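Local coordinates for protein SusD homolog (Bacteroides thetaiotaomicron VPI-5482, PDB 3IV0) that probably binds glycans at the outer membrane as a SusD-family protein, its exact ligand being unknown, at residues Y245-I250 with R366-L371; L372-A377 with C389-R394. One frame throughout, in Å; residues are numbered along the deposited sequence. Where two conformers were deposited one is given.

Interaction 1. Residues Y245-I250 with R366-L371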
loop_
_atom_site.group_PDB
_atom_site.type_symbol
_atom_site.label_atom_id
_atom_site.label_comp_id
_atom_site.label_asym_id
_atom_site.label_seq_id
_atom_site.Cartn_x
_atom_site.Cartn_y
_atom_site.Cartn_z
ATOM N N TYR A 245 -15.158 -12.611 -0.730
ATOM C CA TYR A 245 -14.610 -11.529 -1.508
ATOM C C TYR A 245 -15.229 -11.511 -2.890
ATOM O O TYR A 245 -15.477 -12.544 -3.494
ATOM C CB TYR A 245 -13.084 -11.665 -1.641
ATOM C CG TYR A 245 -12.370 -11.882 -0.327
ATOM C CD1 TYR A 245 -12.738 -11.191 0.822
ATOM C CD2 TYR A 245 -11.325 -12.771 -0.233
ATOM C CE1 TYR A 245 -12.106 -11.418 2.027
ATOM C CE2 TYR A 245 -10.675 -12.998 0.978
ATOM C CZ TYR A 245 -11.080 -12.324 2.106
ATOM O OH TYR A 245 -10.414 -12.595 3.292
ATOM N N SER A 246 -15.436 -10.318 -3.417
ATOM C CA SER A 246 -15.911 -10.185 -4.781
ATOM C C SER A 246 -15.426 -8.876 -5.377
ATOM O O SER A 246 -15.010 -7.961 -4.658
ATOM C CB SER A 246 -17.420 -10.299 -4.848
ATOM O OG SER A 246 -17.989 -9.367 -4.000
ATOM N N LEU A 247 -15.458 -8.799 -6.692
ATOM C CA LEU A 247 -15.215 -7.556 -7.394
ATOM C C LEU A 247 -16.519 -6.775 -7.551
ATOM O O LEU A 247 -17.452 -7.274 -8.190
ATOM C CB LEU A 247 -14.631 -7.854 -8.765
ATOM C CG LEU A 247 -13.268 -8.541 -8.795
ATOM C CD1 LEU A 247 -12.812 -8.710 -10.259
ATOM C CD2 LEU A 247 -12.253 -7.787 -8.010
ATOM N N LEU A 248 -16.613 -5.581 -7.003
ATOM C CA LEU A 248 -17.847 -4.802 -7.161
ATOM C C LEU A 248 -17.982 -4.267 -8.579
ATOM O O LEU A 248 -17.009 -4.112 -9.330
ATOM C CB LEU A 248 -17.859 -3.627 -6.193
ATOM C CG LEU A 248 -18.351 -3.917 -4.763
ATOM C CD1 LEU A 248 -17.449 -4.877 -3.967
ATOM C CD2 LEU A 248 -18.548 -2.579 -3.987
ATOM N N ASP A 249 -19.213 -4.002 -8.984
ATOM C CA ASP A 249 -19.430 -3.345 -10.263
ATOM C C ASP A 249 -18.640 -2.058 -10.326
ATOM O O ASP A 249 -18.503 -1.352 -9.341
ATOM C CB ASP A 249 -20.916 -3.047 -10.467
ATOM C CG ASP A 249 -21.727 -4.286 -10.768
ATOM O OD1 ASP A 249 -21.137 -5.371 -10.923
ATOM O OD2 ASP A 249 -22.973 -4.171 -10.854
ATOM N N ILE A 250 -18.104 -1.746 -11.496
ATOM C CA ILE A 250 -17.311 -0.548 -11.651
ATOM C C ILE A 250 -18.089 0.727 -11.373
ATOM O O ILE A 250 -17.517 1.717 -10.920
ATOM C CB ILE A 250 -16.614 -0.519 -13.035
ATOM C CG1 ILE A 250 -15.468 0.505 -13.059
ATOM C CG2 ILE A 250 -17.639 -0.281 -14.161
ATOM C CD1 ILE A 250 -14.197 0.105 -12.245
ATOM N N ARG A 366 -6.557 -4.803 -1.953
ATOM C CA ARG A 366 -7.912 -5.224 -2.290
ATOM C C ARG A 366 -7.925 -6.356 -3.308
ATOM O O ARG A 366 -6.880 -6.727 -3.880
ATOM C CB ARG A 366 -8.797 -4.082 -2.731
ATOM C CG ARG A 366 -8.372 -3.423 -3.989
ATOM C CD ARG A 366 -9.395 -2.333 -4.376
ATOM N NE ARG A 366 -8.869 -1.468 -5.429
ATOM C CZ ARG A 366 -9.222 -1.535 -6.714
ATOM N NH1 ARG A 366 -10.070 -2.427 -7.166
ATOM N NH2 ARG A 366 -8.700 -0.674 -7.559
ATOM N N TYR A 367 -9.084 -6.960 -3.501
ATOM C CA TYR A 367 -9.180 -8.232 -4.201
ATOM C C TYR A 367 -8.724 -8.131 -5.651
ATOM O O TYR A 367 -8.058 -9.039 -6.131
ATOM C CB TYR A 367 -10.592 -8.758 -4.044
ATOM C CG TYR A 367 -10.856 -10.159 -4.531
ATOM C CD1 TYR A 367 -10.060 -11.246 -4.174
ATOM C CD2 TYR A 367 -11.984 -10.418 -5.287
ATOM C CE1 TYR A 367 -10.363 -12.530 -4.632
ATOM C CE2 TYR A 367 -12.320 -11.701 -5.694
ATOM C CZ TYR A 367 -11.490 -12.723 -5.398
ATOM O OH TYR A 367 -11.820 -13.995 -5.815
ATOM N N ALA A 368 -9.000 -7.038 -6.359
ATOM C CA ALA A 368 -8.536 -6.933 -7.739
ATOM C C ALA A 368 -7.024 -6.958 -7.782
ATOM O O ALA A 368 -6.427 -7.561 -8.684
ATOM C CB ALA A 368 -9.044 -5.631 -8.423
ATOM N N GLY A 369 -6.387 -6.248 -6.851
ATOM C CA GLY A 369 -4.923 -6.262 -6.761
ATOM C C GLY A 369 -4.371 -7.651 -6.558
ATOM O O GLY A 369 -3.408 -8.049 -7.232
ATOM N N ALA A 370 -4.934 -8.389 -5.614
ATOM C CA ALA A 370 -4.469 -9.721 -5.296
ATOM C C ALA A 370 -4.648 -10.686 -6.456
ATOM O O ALA A 370 -3.750 -11.463 -6.733
ATOM C CB ALA A 370 -5.168 -10.233 -4.051
ATOM N N LEU A 371 -5.739 -10.544 -7.193
ATOM C CA LEU A 371 -5.926 -11.385 -8.375
ATOM C C LEU A 371 -4.837 -11.102 -9.389
ATOM O O LEU A 371 -4.387 -11.999 -10.082
ATOM C CB LEU A 371 -7.323 -11.140 -8.993
ATOM C CG LEU A 371 -8.491 -11.584 -8.156
ATOM C CD1 LEU A 371 -9.798 -11.174 -8.853
ATOM C CD2 LEU A 371 -8.444 -13.109 -7.891
HETATM O O HOH W 1 -14.045 -14.750 -4.395
#
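An irregular chain, 245-250, passes over the N-terminal turn of helix 367-381, with the CA atoms of Leu247 and Ala368 nearest each other at 6.7 Å. This is loop-on-helix packing inside the helical SusD fold: the loop joins helix 224-238 to helix 253-258, and Arg366 is the N-cap residue of helix 367-381. No direct hydrogen bond links the two segments, and the contact is made mainly by Tyr367, Leu247 and Tyr245. With its CG anti to the backbone N (chi1 -172°), Tyr367 swings out toward the loop. One face of its ring takes a CH-pi contact from Tyr245, whose CB sits 3.8 Å from the ring centroid and 6° off the normal. The opposite face carries Leu371 CD1 from the next turn of the same helix, displaced toward the rim, so the ring is held between the loop and its own helix. The two tyrosine rings themselves meet obliquely, their planes 51° apart, and the Tyr245 ring then leads away to bond through its hydroxyl to Trp188 O. Leu247 lies across the Tyr367 side chain at about a right angle. Leu247 CD2 approaches the ring obliquely, 3.8 Å from Tyr367 CD2 and 3.7 Å from the backbone N of Ala368, and it touches the Ala368 methyl as well. The other branch, Leu247 CD1, reaches tip to tip with Leu371 CD1 at 4.1 Å. At the polar end of the ring, Tyr367 OH is hydrogen-bonded to Glu239, which should fix the ring's outer end. A water bridges the two segments, donating to Tyr245 O at 2.8 Å and to Tyr367 OH at 2.7 Å.

Interaction 2. Residues L372-A377 with C389-R394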
loop_
_atom_site.group_PDB
_atom_site.type_symbol
_atom_site.label_atom_id
_atom_site.label_comp_id
_atom_site.label_asym_id
_atom_site.label_seq_id
_atom_site.Cartn_x
_atom_site.Cartn_y
_atom_site.Cartn_z
ATOM N N LEU A 372 -4.453 -9.834 -9.533
ATOM C CA LEU A 372 -3.391 -9.474 -10.480
ATOM C C LEU A 372 -2.046 -9.948 -10.024
ATOM O O LEU A 372 -1.232 -10.344 -10.844
ATOM C CB LEU A 372 -3.399 -7.979 -10.779
ATOM C CG LEU A 372 -4.644 -7.466 -11.533
ATOM C CD1 LEU A 372 -4.714 -5.941 -11.510
ATOM C CD2 LEU A 372 -4.731 -8.024 -12.968
ATOM N N LEU A 373 -1.776 -9.972 -8.723
ATOM C CA LEU A 373 -0.530 -10.561 -8.220
ATOM C C LEU A 373 -0.440 -12.052 -8.515
ATOM O O LEU A 373 0.611 -12.574 -8.867
ATOM C CB LEU A 373 -0.384 -10.332 -6.720
ATOM C CG LEU A 373 -0.255 -8.885 -6.217
ATOM C CD1 LEU A 373 -0.020 -8.916 -4.700
ATOM C CD2 LEU A 373 0.843 -8.121 -6.965
ATOM N N TYR A 374 -1.552 -12.751 -8.326
ATOM C CA TYR A 374 -1.675 -14.172 -8.639
ATOM C C TYR A 374 -1.401 -14.383 -10.135
ATOM O O TYR A 374 -0.560 -15.183 -10.519
ATOM C CB TYR A 374 -3.070 -14.618 -8.209
ATOM C CG TYR A 374 -3.439 -16.052 -8.342
ATOM C CD1 TYR A 374 -2.536 -17.029 -8.687
ATOM C CD2 TYR A 374 -4.726 -16.441 -8.039
ATOM C CE1 TYR A 374 -2.933 -18.367 -8.766
ATOM C CE2 TYR A 374 -5.111 -17.758 -8.111
ATOM C CZ TYR A 374 -4.225 -18.707 -8.498
ATOM O OH TYR A 374 -4.613 -20.025 -8.620
ATOM N N ALA A 375 -2.049 -13.583 -10.975
ATOM C CA ALA A 375 -1.784 -13.665 -12.406
ATOM C C ALA A 375 -0.315 -13.393 -12.715
ATOM O O ALA A 375 0.284 -14.075 -13.558
ATOM C CB ALA A 375 -2.656 -12.686 -13.160
ATOM N N GLU A 376 0.274 -12.362 -12.113
ATOM C CA GLU A 376 1.649 -12.018 -12.364
ATOM C C GLU A 376 2.570 -13.188 -12.072
ATOM O O GLU A 376 3.486 -13.480 -12.849
ATOM C CB GLU A 376 2.021 -10.832 -11.469
ATOM C CG GLU A 376 3.468 -10.445 -11.520
ATOM C CD GLU A 376 3.808 -9.279 -10.630
ATOM O OE1 GLU A 376 2.904 -8.513 -10.292
ATOM O OE2 GLU A 376 5.012 -9.138 -10.297
ATOM N N ALA A 377 2.383 -13.855 -10.942
ATOM C CA ALA A 377 3.232 -14.969 -10.536
ATOM C C ALA A 377 3.069 -16.125 -11.497
ATOM O O ALA A 377 4.051 -16.757 -11.894
ATOM C CB ALA A 377 2.946 -15.413 -9.068
ATOM N N CYS A 389 -4.414 -15.483 -17.729
ATOM C CA CYS A 389 -5.379 -14.704 -18.476
ATOM C C CYS A 389 -6.742 -14.681 -17.854
ATOM O O CYS A 389 -7.401 -13.651 -17.820
ATOM C CB CYS A 389 -5.478 -15.192 -19.933
ATOM S SG CYS A 389 -4.095 -14.848 -20.974
ATOM N N GLU A 390 -7.205 -15.821 -17.365
ATOM C CA GLU A 390 -8.501 -15.875 -16.709
ATOM C C GLU A 390 -8.575 -14.887 -15.541
ATOM O O GLU A 390 -9.573 -14.181 -15.372
ATOM C CB GLU A 390 -8.795 -17.295 -16.255
ATOM C CG GLU A 390 -10.125 -17.538 -15.621
ATOM C CD GLU A 390 -10.153 -18.891 -14.925
ATOM O OE1 GLU A 390 -9.936 -19.909 -15.622
ATOM O OE2 GLU A 390 -10.357 -18.928 -13.693
ATOM N N LEU A 391 -7.552 -14.908 -14.690
ATOM C CA LEU A 391 -7.472 -14.001 -13.560
ATOM C C LEU A 391 -7.461 -12.542 -14.017
ATOM O O LEU A 391 -8.223 -11.734 -13.514
ATOM C CB LEU A 391 -6.246 -14.360 -12.726
ATOM C CG LEU A 391 -6.352 -15.682 -11.957
ATOM C CD1 LEU A 391 -4.936 -16.153 -11.576
ATOM C CD2 LEU A 391 -7.210 -15.559 -10.710
ATOM N N LEU A 392 -6.568 -12.228 -14.934
ATOM C CA LEU A 392 -6.474 -10.904 -15.509
ATOM C C LEU A 392 -7.824 -10.446 -16.037
ATOM O O LEU A 392 -8.251 -9.323 -15.833
ATOM C CB LEU A 392 -5.408 -10.900 -16.612
ATOM C CG LEU A 392 -5.296 -9.662 -17.483
ATOM C CD1 LEU A 392 -5.021 -8.407 -16.631
ATOM C CD2 LEU A 392 -4.220 -9.861 -18.573
ATOM N N ASN A 393 -8.507 -11.353 -16.717
ATOM C CA ASN A 393 -9.775 -10.985 -17.349
ATOM C C ASN A 393 -10.921 -10.757 -16.394
ATOM O O ASN A 393 -11.881 -10.079 -16.729
ATOM C CB ASN A 393 -10.111 -12.000 -18.438
ATOM C CG ASN A 393 -9.263 -11.808 -19.659
ATOM O OD1 ASN A 393 -8.863 -10.692 -19.968
ATOM N ND2 ASN A 393 -8.981 -12.897 -20.399
ATOM N N ARG A 394 -10.826 -11.267 -15.183
ATOM C CA ARG A 394 -11.824 -10.884 -14.192
ATOM C C ARG A 394 -11.780 -9.393 -13.909
ATOM O O ARG A 394 -12.817 -8.747 -13.779
ATOM C CB ARG A 394 -11.650 -11.692 -12.924
ATOM C CG ARG A 394 -12.105 -13.150 -13.124
ATOM C CD ARG A 394 -11.775 -14.016 -11.981
ATOM N NE ARG A 394 -12.484 -13.622 -10.780
ATOM C CZ ARG A 394 -12.187 -14.128 -9.584
ATOM N NH1 ARG A 394 -11.233 -15.024 -9.496
ATOM N NH2 ARG A 394 -12.846 -13.738 -8.515
#
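Leu391 reaches from helix 385-398 onto the Tyr374 ring of helix 367-381, and this CH-pi contact is the one aromatic contact between the segments. Leu391 CD1 stands 3.6 Å from the centroid of the Tyr374 ring, 14° off the normal, so the methyl sits squarely over the face. The second methyl, Leu391 CD2, lies nearer the rim, 3.8 Å from Tyr374 CD2. The two side chains cross at about a right angle; with CG of Tyr374 anti to the backbone N (chi1 -176°), the ring extends along the flank of its helix, where Leu391 covers it. Met210 of helix 202-219 and Glu236 of helix 224-238 also touch Tyr374.

The remaining contacts are purely aliphatic. Ala375 faces the partner helix directly, and its CB meets Leu391 CB at 4.0 Å; with only a methyl there, the backbones come close, the CA atoms of Ala375 and Leu391 being 5.8 Å apart. Beyond the alanine from the tyrosine, Leu372 and Leu392 angle past one another, CD2 of the former 3.7 Å from CD1 of the latter. Arg419 and Glu418 of helix 408-422 lie against these two leucines, and Ile415 of that helix touches Ala375.

No hydrogen bond crosses between the segments. Glu376 forms a salt bridge with Arg435, and Asn393 OD1 accepts from Ile404 N. The axes approach to 8.4 Å and run at 154° to each other, close to antiparallel. Two consecutive helices, joined by the short link between residues 381 and 385 and packed through an alanine, leucines and a tyrosine face, form a helical hairpin, consistent with the TPR-like helix pairs of the SusD family.

Both contacts are buried and share helix 367-381: interaction 1 takes its first turn, interaction 2 the turns that follow, with centres about 11 Å apart. What differs is the partner. In interaction 1 it is an irregular loop more than a hundred residues earlier in the chain, and a water supplements the apolar packing; in interaction 2 it is the next helix, and the packing is wholly apolar. Each puts an aliphatic carbon over a tyrosine face. The two sites also touch directly: Arg394 NH2 lies 2.9 Å from Tyr367 OH, a probable hydrogen bond, and Leu371 CD2 packs on Leu391 CD2, continuing the apolar layer from one contact into the other.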